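Local structure of transcriptional activator of comK gene (Bacillus halodurans, 2HQB) at residues H127-I132 against S154-R159. The protein probably activates transcription of comK and, as a BMP-family lipoprotein related to substrate-binding proteins, may bind a small ligand. Sequence-based numbering, arbitrary orientation.
Sequences HKVGVI and SEAFVR
Lys128 and Phe157 meet because each sets its CG opposite its own carbonyl carbon (chi1 -75° and -69°) on the same face of two neighbouring parallel strands. The lysine chain then runs out fully extended, so that its methylenes pass the ring obliquely, CG of Lys128 lying 4.2 Å from CE1 of Phe157. A long aliphatic chain with a charged end suits this partly exposed place: the methylenes lie alongside the aromatic ring while NZ reaches the carbonyl oxygen of Glu180. Glu155 extends beside Lys128, its OE1 4.9 Å from the lysine NZ, where the opposite charges may attract weakly, though the atoms are too far apart for a salt bridge. Gly130 stands opposite Phe157, their CA atoms 4.3 Å apart, and brings no side chain to the face that carries the ring.

The strands are joined by a ladder in which Val129 O accepts from Phe157 N (2.7 Å), Phe157 O from Val131 N, and Val131 O from Arg159 N, the last nearly straight at 172°. Near the start of the strands, the bond from Val129 N to Glu155 O is weak. Arg159 folds back at chi2 and chi3, and its NE donates to Val158 O from above that carbonyl plane (2.8 Å).

On the other face, small and branched residues fit beneath a helix: Val129 CG2 rests on Ala156 CB (3.8 Å), and Val131 lies beside Val158. All four touch helix 139-150, whereas Ile132, Phe157 and Arg159 pack against helix 167-178. Strand 155-160 is the outermost strand of its sheet within the chain, and with strand 128-133 and helix 139-150 it forms a beta-alpha-beta crossover, the repeating unit of the alpha/beta lobes of periplasmic-binding-protein folds.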
loop_
_atom_site.group_PDB
_atom_site.type_symbol
_atom_site.label_atom_id
_atom_site.label_comp_id
_atom_site.label_asym_id
_atom_site.label_seq_id
_atom_site.Cartn_x
_atom_site.Cartn_y
_atom_site.Cartn_z
ATOM N N HIS A 127 16.223 8.780 -19.867
ATOM C CA HIS A 127 14.852 8.578 -20.311
ATOM C C HIS A 127 14.511 7.088 -20.339
ATOM O O HIS A 127 13.843 6.600 -21.253
ATOM C CB HIS A 127 14.673 9.202 -21.682
ATOM C CG HIS A 127 14.546 10.685 -21.623
ATOM N ND1 HIS A 127 15.326 11.454 -20.786
ATOM C CD2 HIS A 127 13.688 11.535 -22.231
ATOM C CE1 HIS A 127 14.947 12.715 -20.875
ATOM N NE2 HIS A 127 13.955 12.790 -21.743
ATOM N N LYS A 128 15.005 6.382 -19.321
ATOM C CA LYS A 128 14.790 4.953 -19.143
ATOM C C LYS A 128 14.470 4.656 -17.673
ATOM O O LYS A 128 15.375 4.621 -16.830
ATOM C CB LYS A 128 16.031 4.169 -19.556
ATOM C CG LYS A 128 16.228 4.086 -21.052
ATOM C CD LYS A 128 17.377 3.125 -21.348
ATOM C CE LYS A 128 17.540 2.834 -22.828
ATOM N NZ LYS A 128 18.659 1.881 -23.039
ATOM N N VAL A 129 13.190 4.442 -17.373
ATOM C CA VAL A 129 12.750 4.153 -16.015
ATOM C C VAL A 129 12.333 2.693 -15.931
ATOM O O VAL A 129 11.990 2.079 -16.948
ATOM C CB VAL A 129 11.553 4.981 -15.654
ATOM C CG1 VAL A 129 11.825 6.430 -15.948
ATOM C CG2 VAL A 129 10.352 4.484 -16.438
ATOM N N GLY A 130 12.352 2.142 -14.716
ATOM C CA GLY A 130 11.979 0.747 -14.545
ATOM C C GLY A 130 11.221 0.369 -13.278
ATOM O O GLY A 130 11.395 0.968 -12.202
ATOM N N VAL A 131 10.361 -0.637 -13.430
ATOM C CA VAL A 131 9.594 -1.173 -12.332
ATOM C C VAL A 131 10.012 -2.608 -12.080
ATOM O O VAL A 131 10.062 -3.385 -13.027
ATOM C CB VAL A 131 8.093 -1.242 -12.637
ATOM C CG1 VAL A 131 7.358 -1.910 -11.457
ATOM C CG2 VAL A 131 7.548 0.115 -12.849
ATOM N N ILE A 132 10.321 -2.950 -10.825
ATOM C CA ILE A 132 10.617 -4.342 -10.441
ATOM C C ILE A 132 9.449 -4.701 -9.498
ATOM O O ILE A 132 9.449 -4.366 -8.316
ATOM C CB ILE A 132 11.936 -4.492 -9.657
ATOM C CG1 ILE A 132 13.102 -3.990 -10.494
ATOM C CG2 ILE A 132 12.145 -5.957 -9.270
ATOM C CD1 ILE A 132 14.485 -4.146 -9.831
ATOM N N SER A 154 9.619 8.382 -21.681
ATOM C CA SER A 154 10.786 7.559 -21.385
ATOM C C SER A 154 10.419 6.079 -21.520
ATOM O O SER A 154 9.399 5.631 -21.004
ATOM C CB SER A 154 11.276 7.815 -19.960
ATOM O OG SER A 154 11.315 9.195 -19.686
ATOM N N GLU A 155 11.250 5.320 -22.218
ATOM C CA GLU A 155 11.008 3.894 -22.368
ATOM C C GLU A 155 11.027 3.237 -20.978
ATOM O O GLU A 155 12.057 3.262 -20.286
ATOM C CB GLU A 155 12.086 3.252 -23.248
ATOM C CG GLU A 155 12.200 1.769 -23.034
ATOM C CD GLU A 155 12.850 1.032 -24.188
ATOM O OE1 GLU A 155 14.023 1.339 -24.539
ATOM O OE2 GLU A 155 12.168 0.124 -24.737
ATOM N N ALA A 156 9.892 2.642 -20.591
ATOM C CA ALA A 156 9.734 1.984 -19.290
ATOM C C ALA A 156 10.061 0.488 -19.282
ATOM O O ALA A 156 9.645 -0.252 -20.150
ATOM C CB ALA A 156 8.317 2.206 -18.776
ATOM N N PHE A 157 10.820 0.050 -18.290
ATOM C CA PHE A 157 11.158 -1.357 -18.185
ATOM C C PHE A 157 10.474 -1.983 -16.985
ATOM O O PHE A 157 10.649 -1.535 -15.857
ATOM C CB PHE A 157 12.654 -1.550 -18.029
ATOM C CG PHE A 157 13.423 -1.206 -19.234
ATOM C CD1 PHE A 157 13.422 0.093 -19.721
ATOM C CD2 PHE A 157 14.194 -2.163 -19.865
ATOM C CE1 PHE A 157 14.193 0.438 -20.825
ATOM C CE2 PHE A 157 14.967 -1.827 -20.971
ATOM C CZ PHE A 157 14.972 -0.528 -21.453
ATOM N N VAL A 158 9.708 -3.034 -17.241
ATOM C CA VAL A 158 8.999 -3.742 -16.193
ATOM C C VAL A 158 9.518 -5.154 -16.096
ATOM O O VAL A 158 9.506 -5.880 -17.072
ATOM C CB VAL A 158 7.505 -3.816 -16.483
ATOM C CG1 VAL A 158 6.808 -4.553 -15.374
ATOM C CG2 VAL A 158 6.939 -2.426 -16.621
ATOM N N ARG A 159 10.001 -5.512 -14.911
ATOM C CA ARG A 159 10.493 -6.859 -14.615
ATOM C C ARG A 159 9.642 -7.362 -13.453
ATOM O O ARG A 159 9.328 -6.616 -12.533
ATOM C CB ARG A 159 11.970 -6.855 -14.200
ATOM C CG ARG A 159 12.947 -6.528 -15.322
ATOM C CD ARG A 159 12.691 -7.383 -16.550
ATOM N NE ARG A 159 12.135 -6.595 -17.646
ATOM C CZ ARG A 159 12.807 -6.285 -18.751
ATOM N NH1 ARG A 159 14.062 -6.695 -18.918
ATOM N NH2 ARG A 159 12.223 -5.566 -19.696
#